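Local coordinates for cell wall surface anchor family protein (Streptococcus pneumoniae, PDB 4OQ1) that probably attaches the pilus to the pneumococcal cell wall, serving as its ancillary pilin RrgC, at residues 59-62 against 68-71; 87-92 against 98-103; 264-269 against 327-332. The protein carries 3 engineered substitutions. One frame throughout, in Å; residues are numbered along the deposited sequence.

Contact 1 (59-62 against 68-71); sequences DSYS and QIVR
This is a small apolar contact between a loop and the helix that follows it, with Tyr61 and Ile69 meeting where the chain passes from strand 50-56 into helix 66-73. Only 128 Å² is buried in all, and no hydrogen bond crosses. The delta methyl of Ile69 does most of the touching. It sits at the edge of the tyrosine ring, near the ring plane, with Ile69 CD1 3.6 Å from Tyr61 CD1. Ile69 CG1 reaches the same corner, 3.7 Å from Tyr61 CD1, so the isoleucine runs up to the rim of the ring and lies over neither face. The two side chains cross obliquely.

The torsions of Ile69 explain the reach: CG1 lies anti to the carbonyl carbon (chi1 -70°), and chi2 of 166° then stretches the chain out, carrying CD1 away from the helix. Ile69 CD1 also comes against the loop backbone, 3.4 Å from Ser62 O.

Both segments belong to the N-terminal beta-rich domain of this pilin. Strands 50-56 and 85-93 are antiparallel neighbours in its large mixed sheet, and the chain joining them is expanded into the loop and the short helix, which touch each other through Tyr61 and Ile69. Ile69 is buried; besides the loop it touches Leu126 of strand 120-129, and Val70 beside it touches Leu126 as well, so the helix is packed against the sheet. Tyr61 also meets Phe84, the two rings being edge-to-face. The polar end of Ser62 turns to the chain just ahead of the helix, where its OG is hydrogen-bonded to the backbone N of Asp64.

Contact 2 (87-92 against 98-103); sequences TSFEMT and IEVSHI
The Phe89 ring carries Ile103 over one of its faces: Ile103 CG1 stands 4.0 Å from the centre of the Phe89 ring and only 10° off its normal, a clean CH-pi contact. The other branch of the isoleucine reaches the far end of the ring, Ile103 CG2 lying 3.8 Å from Phe89 CZ. The carbonyl oxygens of Ser101 and His102 approach the ring obliquely. Closer to the backbone, Phe89 CB meets Val100 CG1 at 3.5 Å. Beyond the two strands, Val54 and Pro104 also touch Phe89.

Further along, Met91 pairs with Val100 without hydrogen bonds, but its closer neighbour is Ile98, lying diagonally across: chi3 bends the methionine so that Met91 CE comes 3.5 Å from Ile98 CG2. Its chi1 of -17° is nearly eclipsed, a sign of some strain. On the other face of the sheet Thr92 and Glu99 lie side by side, Thr92 CG2 resting against Glu99 CB.

Those two residues form a hydrogen-bonded pair: Thr92 N donates to Glu99 O at 2.8 Å, almost straight, and Glu99 N returns the bond to Thr92 O. Ser101 N is held by Glu90 O, 3.0 Å away. A water, itself 3.0 Å from Ser101 OG, donates to Glu99 O and more weakly to Glu90 O, so Glu99 O accepts from both strand and solvent.

Strands 28-33 and 50-56 continue the sheet beyond the pair. At the end of strand 98-103, His102, with its left-handed backbone, and Ile103 both face His28, and His102 ND1 is hydrogen-bonded to Asp27 OD1. These features mark an antiparallel beta hairpin whose second strand ends in a G1 beta bulge formed against strand 28-33.

Contact 3 (264-269 against 327-332); sequences KVDGRT and TGYVQL
One hydrogen bond joins the segments: Tyr329 OH donates to Asp266 OD2. At 2.4 Å between Tyr329 OH and Asp266 OD2 it is modelled very short, and the exact length is doubtful. The oxygen OD2 arrives in the plane of the ring, at its edge, while the carboxylate and ring planes stand 87° apart. Asp266 CG lies anti to the backbone N (chi1 178°), which swings the carboxylate toward the tyrosine.

The other carboxylate oxygen works within its own segment. Asp266 OD1 takes Arg268 N at 2.8 Å, nearly along its C-O axis. From above the carboxylate plane, Thr269 N reaches Asp266 OD1 at 3.3 Å. Together they make an Asx turn extended into an Asx motif, which turns the chain as the strand ends.

As to charge, Asp266 OD2 also forms a salt bridge with Lys356, so it serves both a hydroxyl and an ammonium group.

Covalently, Lys264 NZ is linked to Asn354 CG, the intramolecular isopeptide bond characteristic of CnaB domains. Strand 260-266 runs parallel to strand 350-354 and is cross-linked to it, with the Tyr329 loop, between strands 316-322 and 336-340, laid against its end.

How the contacts relate
The three contacts follow one another along the chain, none nested in another. Contacts 1 and 2 are near neighbours in the N-terminal part, their centres 22 Å apart and their nearest atoms about 14 Å; strand 85-93 is the next regular element after helix 66-73, and strand 120-129 touches both contacts, through Ile69 and Ile103. Contact 3 belongs to the opposite end of the elongated molecule, its centre 96 Å from that of contact 1 and 85 Å from that of contact 2. It is the contact that includes a residue of an isopeptide cross-link, whereas the other two rest on apolar packing and, in contact 2, backbone bonds.

Contact 1 (59-62 against 68-71)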
ATOM      1  N   ASP A  59      21.272 -46.195  -5.575  1.00 34.65           N
ATOM      2  CA  ASP A  59      22.236 -46.535  -4.531  1.00 37.01           C
ATOM      3  C   ASP A  59      23.616 -45.971  -4.670  1.00 31.10           C
ATOM      4  O   ASP A  59      24.378 -45.960  -3.735  1.00 32.80           O
ATOM      5  CB  ASP A  59      22.343 -48.029  -4.446  1.00 48.15           C
ATOM      6  CG  ASP A  59      21.039 -48.651  -4.112  1.00 52.89           C
ATOM      7  OD1 ASP A  59      20.246 -48.013  -3.364  1.00 54.27           O
ATOM      8  OD2 ASP A  59      20.832 -49.752  -4.635  1.00 53.16           O
ATOM      9  N   SER A  60      23.984 -45.480  -5.825  1.00 31.63           N
ATOM     10  CA  SER A  60      25.266 -44.750  -5.848  1.00 35.25           C
ATOM     11  C   SER A  60      25.292 -43.463  -4.990  1.00 41.83           C
ATOM     12  O   SER A  60      26.372 -42.819  -4.861  1.00 36.37           O
ATOM     13  CB  SER A  60      25.633 -44.392  -7.265  1.00 37.05           C
ATOM     14  OG  SER A  60      24.766 -43.384  -7.725  1.00 46.92           O
ATOM     15  N   TYR A  61      24.146 -43.095  -4.379  1.00 38.46           N
ATOM     16  CA  TYR A  61      24.099 -41.891  -3.535  1.00 31.76           C
ATOM     17  C   TYR A  61      23.954 -42.210  -2.094  1.00 24.20           C
ATOM     18  O   TYR A  61      23.217 -43.082  -1.707  1.00 25.51           O
ATOM     19  CB  TYR A  61      22.972 -40.969  -3.989  1.00 28.23           C
ATOM     20  CG  TYR A  61      23.253 -40.360  -5.377  1.00 26.90           C
ATOM     21  CD1 TYR A  61      23.683 -39.052  -5.496  1.00 30.16           C
ATOM     22  CD2 TYR A  61      22.967 -41.049  -6.545  1.00 29.89           C
ATOM     23  CE1 TYR A  61      23.908 -38.458  -6.757  1.00 31.98           C
ATOM     24  CE2 TYR A  61      23.242 -40.491  -7.809  1.00 27.16           C
ATOM     25  CZ  TYR A  61      23.696 -39.198  -7.903  1.00 31.81           C
ATOM     26  OH  TYR A  61      23.948 -38.546  -9.121  1.00 34.51           O
ATOM     27  N   SER A  62      24.728 -41.482  -1.318  1.00 25.27           N
ATOM     28  CA  SER A  62      24.697 -41.555   0.103  1.00 21.53           C
ATOM     29  C   SER A  62      24.197 -40.237   0.788  1.00 19.18           C
ATOM     30  O   SER A  62      24.665 -39.185   0.494  1.00 21.35           O
ATOM     31  CB  SER A  62      26.100 -41.867   0.589  1.00 25.73           C
ATOM     32  OG  SER A  62      26.050 -41.839   2.006  1.00 24.35           O
ATOM     33  N   GLN A  68      27.237 -32.104  -0.853  1.00 22.50           N
ATOM     34  CA  GLN A  68      27.781 -32.096  -2.191  1.00 23.94           C
ATOM     35  C   GLN A  68      26.694 -32.456  -3.232  1.00 18.98           C
ATOM     36  O   GLN A  68      26.641 -31.836  -4.317  1.00 23.30           O
ATOM     37  CB  GLN A  68      28.915 -33.099  -2.252  1.00 27.95           C
ATOM     38  CG  GLN A  68      30.094 -32.777  -1.266  1.00 35.62           C
ATOM     39  CD  GLN A  68      29.816 -32.783   0.285  1.00 41.22           C
ATOM     40  OE1 GLN A  68      28.959 -33.515   0.777  1.00 30.71           O
ATOM     41  NE2 GLN A  68      30.618 -31.957   1.067  1.00 43.19           N
ATOM     42  N   ILE A  69      25.837 -33.397  -2.895  1.00 19.88           N
ATOM     43  CA  ILE A  69      24.745 -33.836  -3.800  1.00 20.19           C
ATOM     44  C   ILE A  69      23.830 -32.656  -4.151  1.00 19.23           C
ATOM     45  O   ILE A  69      23.599 -32.305  -5.351  1.00 23.71           O
ATOM     46  CB  ILE A  69      23.960 -35.017  -3.218  1.00 18.41           C
ATOM     47  CG1 ILE A  69      24.773 -36.314  -3.186  1.00 20.83           C
ATOM     48  CG2 ILE A  69      22.648 -35.311  -4.050  1.00 17.34           C
ATOM     49  CD1 ILE A  69      24.078 -37.334  -2.301  1.00 23.72           C
ATOM     50  N   VAL A  70      23.372 -31.978  -3.107  1.00 19.04           N
ATOM     51  CA  VAL A  70      22.513 -30.863  -3.255  1.00 19.72           C
ATOM     52  C   VAL A  70      23.180 -29.775  -4.070  1.00 20.06           C
ATOM     53  O   VAL A  70      22.568 -29.249  -4.961  1.00 19.79           O
ATOM     54  CB  VAL A  70      22.020 -30.325  -1.906  1.00 17.94           C
ATOM     55  CG1 VAL A  70      21.375 -28.924  -2.013  1.00 18.42           C
ATOM     56  CG2 VAL A  70      21.117 -31.378  -1.231  1.00 18.92           C
ATOM     57  N   ARG A  71      24.453 -29.449  -3.747  1.00 19.81           N
ATOM     58  CA  ARG A  71      25.216 -28.611  -4.683  1.00 24.67           C
ATOM     59  C   ARG A  71      25.335 -29.112  -6.104  1.00 21.05           C
ATOM     60  O   ARG A  71      25.319 -28.318  -7.068  1.00 21.44           O
ATOM     61  CB  ARG A  71      26.647 -28.423  -4.114  1.00 28.10           C
ATOM     62  CG  ARG A  71      27.526 -27.512  -4.974  1.00 38.50           C
ATOM     63  CD  ARG A  71      28.989 -27.711  -4.660  1.00 42.81           C
ATOM     64  NE  ARG A  71      29.182 -27.740  -3.220  1.00 50.80           N
ATOM     65  CZ  ARG A  71      30.296 -28.155  -2.635  1.00 64.53           C
ATOM     66  NH1 ARG A  71      31.328 -28.571  -3.381  1.00 64.02           N
ATOM     67  NH2 ARG A  71      30.375 -28.145  -1.299  1.00 68.32           N
TER

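Contact 2 (87-92 against 98-103)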
ATOM      1  N   THR A  87       8.900 -39.254  -8.572  1.00 31.06           N
ATOM      2  CA  THR A  87       7.585 -39.641  -8.030  1.00 32.05           C
ATOM      3  C   THR A  87       6.943 -38.473  -7.280  1.00 35.34           C
ATOM      4  O   THR A  87       7.464 -37.334  -7.384  1.00 30.65           O
ATOM      5  CB  THR A  87       7.661 -40.949  -7.242  1.00 34.16           C
ATOM      6  OG1 THR A  87       6.350 -41.428  -6.973  1.00 36.01           O
ATOM      7  CG2 THR A  87       8.441 -40.830  -5.952  1.00 32.72           C
ATOM      8  N   SER A  88       5.832 -38.730  -6.577  1.00 28.27           N
ATOM      9  CA  SER A  88       5.251 -37.725  -5.729  1.00 28.16           C
ATOM     10  C   SER A  88       4.397 -38.274  -4.609  1.00 30.07           C
ATOM     11  O   SER A  88       3.972 -39.397  -4.664  1.00 32.44           O
ATOM     12  CB  SER A  88       4.500 -36.761  -6.632  1.00 27.08           C
ATOM     13  OG  SER A  88       3.219 -37.284  -6.894  1.00 30.18           O
ATOM     14  N   PHE A  89       4.206 -37.499  -3.540  1.00 29.55           N
ATOM     15  CA  PHE A  89       3.467 -37.880  -2.380  1.00 28.85           C
ATOM     16  C   PHE A  89       2.428 -36.833  -2.024  1.00 31.73           C
ATOM     17  O   PHE A  89       2.638 -35.613  -2.255  1.00 31.51           O
ATOM     18  CB  PHE A  89       4.409 -38.048  -1.210  1.00 26.16           C
ATOM     19  CG  PHE A  89       5.479 -39.033  -1.480  1.00 25.88           C
ATOM     20  CD1 PHE A  89       5.192 -40.389  -1.663  1.00 23.83           C
ATOM     21  CD2 PHE A  89       6.793 -38.621  -1.557  1.00 24.80           C
ATOM     22  CE1 PHE A  89       6.195 -41.298  -1.936  1.00 24.35           C
ATOM     23  CE2 PHE A  89       7.812 -39.546  -1.806  1.00 23.50           C
ATOM     24  CZ  PHE A  89       7.531 -40.871  -1.980  1.00 23.24           C
ATOM     25  N   GLU A  90       1.318 -37.288  -1.453  1.00 31.70           N
ATOM     26  CA  GLU A  90       0.278 -36.374  -0.969  1.00 32.65           C
ATOM     27  C   GLU A  90       0.755 -35.531   0.163  1.00 32.55           C
ATOM     28  O   GLU A  90       1.360 -36.041   1.119  1.00 32.11           O
ATOM     29  CB  GLU A  90      -0.929 -37.146  -0.442  1.00 41.92           C
ATOM     30  CG  GLU A  90      -1.607 -37.963  -1.520  1.00 47.23           C
ATOM     31  CD  GLU A  90      -3.041 -38.342  -1.213  1.00 59.02           C
ATOM     32  OE1 GLU A  90      -3.679 -37.706  -0.325  1.00 56.15           O
ATOM     33  OE2 GLU A  90      -3.522 -39.280  -1.908  1.00 61.80           O
ATOM     34  N   MET A  91       0.435 -34.240   0.105  1.00 35.02           N
ATOM     35  CA  MET A  91       0.756 -33.335   1.238  1.00 34.52           C
ATOM     36  C   MET A  91      -0.490 -32.794   1.849  1.00 36.50           C
ATOM     37  O   MET A  91      -1.506 -32.573   1.175  1.00 33.81           O
ATOM     38  CB  MET A  91       1.590 -32.114   0.852  1.00 33.07           C
ATOM     39  CG  MET A  91       2.283 -32.191  -0.453  1.00 37.30           C
ATOM     40  SD  MET A  91       3.070 -30.640  -0.928  1.00 33.70           S
ATOM     41  CE  MET A  91       3.825 -30.190   0.606  1.00 34.10           C
ATOM     42  N   THR A  92      -0.397 -32.566   3.133  1.00 35.05           N
ATOM     43  CA  THR A  92      -1.407 -31.781   3.815  1.00 43.67           C
ATOM     44  C   THR A  92      -0.754 -30.578   4.577  1.00 40.54           C
ATOM     45  O   THR A  92       0.271 -30.748   5.297  1.00 40.03           O
ATOM     46  CB  THR A  92      -2.258 -32.670   4.752  1.00 45.66           C
ATOM     47  OG1 THR A  92      -3.298 -31.882   5.342  1.00 48.41           O
ATOM     48  CG2 THR A  92      -1.425 -33.248   5.872  1.00 50.32           C
ATOM     49  N   ILE A  98       3.529 -28.913   7.592  1.00 26.22           N
ATOM     50  CA  ILE A  98       3.043 -29.744   6.503  1.00 25.15           C
ATOM     51  C   ILE A  98       3.365 -31.140   6.927  1.00 25.00           C
ATOM     52  O   ILE A  98       4.396 -31.382   7.606  1.00 25.51           O
ATOM     53  CB  ILE A  98       3.771 -29.477   5.134  1.00 23.49           C
ATOM     54  CG1 ILE A  98       3.369 -28.172   4.529  1.00 24.60           C
ATOM     55  CG2 ILE A  98       3.515 -30.546   4.087  1.00 24.02           C
ATOM     56  CD1 ILE A  98       4.514 -27.540   3.778  1.00 22.60           C
ATOM     57  N   GLU A  99       2.485 -32.056   6.572  1.00 25.48           N
ATOM     58  CA  GLU A  99       2.772 -33.520   6.566  1.00 27.35           C
ATOM     59  C   GLU A  99       2.712 -34.085   5.164  1.00 25.17           C
ATOM     60  O   GLU A  99       1.830 -33.747   4.367  1.00 29.85           O
ATOM     61  CB  GLU A  99       1.842 -34.377   7.434  1.00 31.70           C
ATOM     62  CG  GLU A  99       2.097 -34.271   8.916  1.00 28.77           C
ATOM     63  CD  GLU A  99       1.024 -35.003   9.725  1.00 33.82           C
ATOM     64  OE1 GLU A  99       0.080 -35.619   9.144  1.00 37.18           O
ATOM     65  OE2 GLU A  99       1.122 -34.956  10.952  1.00 31.05           O
ATOM     66  N   VAL A 100       3.707 -34.923   4.852  1.00 24.44           N
ATOM     67  CA  VAL A 100       3.805 -35.590   3.567  1.00 24.22           C
ATOM     68  C   VAL A 100       3.698 -37.065   3.907  1.00 24.83           C
ATOM     69  O   VAL A 100       4.437 -37.540   4.773  1.00 24.82           O
ATOM     70  CB  VAL A 100       5.131 -35.285   2.808  1.00 20.67           C
ATOM     71  CG1 VAL A 100       5.010 -35.827   1.428  1.00 21.64           C
ATOM     72  CG2 VAL A 100       5.352 -33.746   2.830  1.00 21.13           C
ATOM     73  N   SER A 101       2.761 -37.717   3.221  1.00 25.03           N
ATOM     74  CA  SER A 101       2.250 -39.047   3.657  1.00 31.41           C
ATOM     75  C   SER A 101       2.674 -40.227   2.826  1.00 29.77           C
ATOM     76  O   SER A 101       2.786 -40.093   1.598  1.00 31.20           O
ATOM     77  CB  SER A 101       0.694 -39.022   3.709  1.00 32.90           C
ATOM     78  OG  SER A 101       0.310 -38.300   4.873  1.00 34.71           O
ATOM     79  N   HIS A 102       2.866 -41.373   3.491  1.00 32.89           N
ATOM     80  CA  HIS A 102       3.015 -42.729   2.804  1.00 33.58           C
ATOM     81  C   HIS A 102       4.251 -42.822   1.940  1.00 29.20           C
ATOM     82  O   HIS A 102       4.252 -43.174   0.734  1.00 27.86           O
ATOM     83  CB  HIS A 102       1.756 -43.146   2.021  1.00 37.64           C
ATOM     84  CG  HIS A 102       0.483 -43.066   2.837  1.00 45.40           C
ATOM     85  ND1 HIS A 102       0.299 -43.780   4.003  1.00 48.37           N
ATOM     86  CD2 HIS A 102      -0.652 -42.341   2.654  1.00 45.70           C
ATOM     87  CE1 HIS A 102      -0.882 -43.477   4.518  1.00 48.65           C
ATOM     88  NE2 HIS A 102      -1.468 -42.594   3.726  1.00 43.27           N
ATOM     89  N   ILE A 103       5.333 -42.458   2.571  1.00 26.94           N
ATOM     90  CA  ILE A 103       6.609 -42.446   1.886  1.00 26.12           C
ATOM     91  C   ILE A 103       7.416 -43.758   2.162  1.00 25.97           C
ATOM     92  O   ILE A 103       7.827 -44.020   3.309  1.00 27.27           O
ATOM     93  CB  ILE A 103       7.452 -41.221   2.359  1.00 22.64           C
ATOM     94  CG1 ILE A 103       6.609 -39.934   2.227  1.00 24.57           C
ATOM     95  CG2 ILE A 103       8.755 -41.173   1.574  1.00 22.13           C
ATOM     96  CD1 ILE A 103       7.327 -38.628   2.680  1.00 22.72           C
TER
HETATM   97  O   HOH W   1      -0.458 -35.603   3.895  1.00 35.42           O

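Contact 3 (264-269 against 327-332)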
ATOM      1  N   LYS A 264     -19.655  41.428   8.125  1.00 15.67           N
ATOM      2  CA  LYS A 264     -20.920  41.296   7.421  1.00 15.94           C
ATOM      3  C   LYS A 264     -21.775  42.524   7.672  1.00 17.39           C
ATOM      4  O   LYS A 264     -22.133  42.828   8.811  1.00 16.14           O
ATOM      5  CB  LYS A 264     -21.659  40.036   7.875  1.00 16.56           C
ATOM      6  CG  LYS A 264     -22.958  39.775   7.129  1.00 18.48           C
ATOM      7  CD  LYS A 264     -22.694  39.297   5.711  1.00 23.21           C
ATOM      8  CE  LYS A 264     -23.991  38.999   4.978  1.00 27.54           C
ATOM      9  NZ  LYS A 264     -24.642  40.240   4.474  1.00 28.55           N
ATOM     10  N   VAL A 265     -22.093  43.233   6.598  1.00 17.16           N
ATOM     11  CA  VAL A 265     -22.837  44.475   6.694  1.00 18.39           C
ATOM     12  C   VAL A 265     -23.980  44.530   5.750  1.00 19.69           C
ATOM     13  O   VAL A 265     -24.084  43.731   4.842  1.00 19.99           O
ATOM     14  CB  VAL A 265     -22.042  45.751   6.407  1.00 18.29           C
ATOM     15  CG1 VAL A 265     -20.833  45.856   7.290  1.00 15.75           C
ATOM     16  CG2 VAL A 265     -21.609  45.827   4.964  1.00 19.97           C
ATOM     17  N   ASP A 266     -24.896  45.465   6.047  1.00 20.75           N
ATOM     18  CA  ASP A 266     -25.974  45.798   5.110  1.00 21.83           C
ATOM     19  C   ASP A 266     -25.280  46.642   4.029  1.00 22.54           C
ATOM     20  O   ASP A 266     -24.500  47.641   4.321  1.00 24.26           O
ATOM     21  CB  ASP A 266     -27.025  46.644   5.884  1.00 24.09           C
ATOM     22  CG  ASP A 266     -28.169  47.099   5.033  1.00 25.67           C
ATOM     23  OD1 ASP A 266     -27.931  47.710   3.966  1.00 30.04           O
ATOM     24  OD2 ASP A 266     -29.290  46.985   5.550  1.00 28.98           O
ATOM     25  N   GLY A 267     -25.539  46.306   2.796  1.00 25.92           N
ATOM     26  CA  GLY A 267     -24.827  46.926   1.744  1.00 29.61           C
ATOM     27  C   GLY A 267     -25.181  48.381   1.513  1.00 34.20           C
ATOM     28  O   GLY A 267     -24.366  49.139   0.997  1.00 42.21           O
ATOM     29  N   ARG A 268     -26.398  48.768   1.830  1.00 30.21           N
ATOM     30  CA  ARG A 268     -26.781  50.207   1.708  1.00 34.94           C
ATOM     31  C   ARG A 268     -26.277  51.069   2.842  1.00 33.25           C
ATOM     32  O   ARG A 268     -25.643  52.113   2.625  1.00 33.18           O
ATOM     33  CB  ARG A 268     -28.293  50.339   1.479  1.00 40.22           C
ATOM     34  CG  ARG A 268     -28.628  49.906   0.046  1.00 50.01           C
ATOM     35  CD  ARG A 268     -30.126  49.763  -0.211  1.00 56.62           C
ATOM     36  NE  ARG A 268     -30.453  49.647  -1.645  1.00 54.95           N
ATOM     37  CZ  ARG A 268     -30.711  50.659  -2.485  1.00 56.78           C
ATOM     38  NH1 ARG A 268     -30.681  51.929  -2.068  1.00 63.03           N
ATOM     39  NH2 ARG A 268     -31.016  50.405  -3.775  1.00 59.25           N
ATOM     40  N   THR A 269     -26.440  50.607   4.066  1.00 29.36           N
ATOM     41  CA  THR A 269     -26.147  51.450   5.176  1.00 27.98           C
ATOM     42  C   THR A 269     -24.738  51.240   5.707  1.00 30.95           C
ATOM     43  O   THR A 269     -24.275  52.045   6.498  1.00 26.94           O
ATOM     44  CB  THR A 269     -27.205  51.241   6.312  1.00 26.65           C
ATOM     45  OG1 THR A 269     -27.165  49.906   6.801  1.00 23.17           O
ATOM     46  CG2 THR A 269     -28.572  51.503   5.803  1.00 31.57           C
ATOM     47  N   THR A 327     -31.368  37.847   9.587  1.00 24.62           N
ATOM     48  CA  THR A 327     -32.827  38.087   9.563  1.00 28.12           C
ATOM     49  C   THR A 327     -33.227  39.269   8.662  1.00 27.29           C
ATOM     50  O   THR A 327     -32.758  40.367   8.802  1.00 25.86           O
ATOM     51  CB  THR A 327     -33.360  38.343  10.985  1.00 29.14           C
ATOM     52  OG1 THR A 327     -32.888  37.308  11.851  1.00 31.03           O
ATOM     53  CG2 THR A 327     -34.864  38.339  10.965  1.00 29.91           C
ATOM     54  N   GLY A 328     -34.116  39.050   7.748  1.00 25.93           N
ATOM     55  CA  GLY A 328     -34.607  40.154   6.947  1.00 28.18           C
ATOM     56  C   GLY A 328     -33.775  40.393   5.709  1.00 28.16           C
ATOM     57  O   GLY A 328     -34.050  41.317   4.912  1.00 28.02           O
ATOM     58  N   TYR A 329     -32.783  39.532   5.470  1.00 23.90           N
ATOM     59  CA  TYR A 329     -31.862  39.736   4.315  1.00 24.15           C
ATOM     60  C   TYR A 329     -31.971  38.574   3.299  1.00 25.07           C
ATOM     61  O   TYR A 329     -32.304  37.487   3.631  1.00 27.41           O
ATOM     62  CB  TYR A 329     -30.400  39.974   4.843  1.00 22.98           C
ATOM     63  CG  TYR A 329     -30.246  41.360   5.413  1.00 20.42           C
ATOM     64  CD1 TYR A 329     -29.781  42.388   4.632  1.00 20.93           C
ATOM     65  CD2 TYR A 329     -30.554  41.644   6.781  1.00 21.20           C
ATOM     66  CE1 TYR A 329     -29.714  43.649   5.131  1.00 24.74           C
ATOM     67  CE2 TYR A 329     -30.541  42.910   7.259  1.00 20.16           C
ATOM     68  CZ  TYR A 329     -30.106  43.903   6.497  1.00 26.44           C
ATOM     69  OH  TYR A 329     -30.014  45.183   7.033  1.00 28.82           O
ATOM     70  N   VAL A 330     -31.770  38.857   2.027  1.00 25.76           N
ATOM     71  CA  VAL A 330     -31.744  37.869   0.989  1.00 26.09           C
ATOM     72  C   VAL A 330     -30.443  37.047   0.998  1.00 21.95           C
ATOM     73  O   VAL A 330     -29.371  37.568   1.323  1.00 19.06           O
ATOM     74  CB  VAL A 330     -31.832  38.602  -0.375  1.00 30.45           C
ATOM     75  CG1 VAL A 330     -32.159  37.646  -1.440  1.00 35.66           C
ATOM     76  CG2 VAL A 330     -32.921  39.658  -0.356  1.00 36.19           C
ATOM     77  N   GLN A 331     -30.536  35.753   0.703  1.00 22.67           N
ATOM     78  CA  GLN A 331     -29.332  34.940   0.511  1.00 25.86           C
ATOM     79  C   GLN A 331     -28.452  35.484  -0.634  1.00 24.46           C
ATOM     80  O   GLN A 331     -28.927  35.981  -1.699  1.00 21.61           O
ATOM     81  CB  GLN A 331     -29.685  33.434   0.279  1.00 32.53           C
ATOM     82  CG  GLN A 331     -29.890  32.645   1.597  1.00 40.48           C
ATOM     83  CD  GLN A 331     -29.026  31.374   1.724  1.00 43.31           C
ATOM     84  OE1 GLN A 331     -28.342  30.950   0.778  1.00 55.02           O
ATOM     85  NE2 GLN A 331     -29.051  30.777   2.904  1.00 47.80           N
ATOM     86  N   LEU A 332     -27.161  35.480  -0.396  1.00 22.09           N
ATOM     87  CA  LEU A 332     -26.233  35.857  -1.401  1.00 24.89           C
ATOM     88  C   LEU A 332     -26.382  34.967  -2.639  1.00 22.05           C
ATOM     89  O   LEU A 332     -26.757  33.813  -2.506  1.00 21.96           O
ATOM     90  CB  LEU A 332     -24.816  35.698  -0.880  1.00 22.92           C
ATOM     91  CG  LEU A 332     -24.471  36.390   0.416  1.00 26.48           C
ATOM     92  CD1 LEU A 332     -23.010  36.113   0.813  1.00 24.51           C
ATOM     93  CD2 LEU A 332     -24.625  37.894   0.248  1.00 25.31           C
TER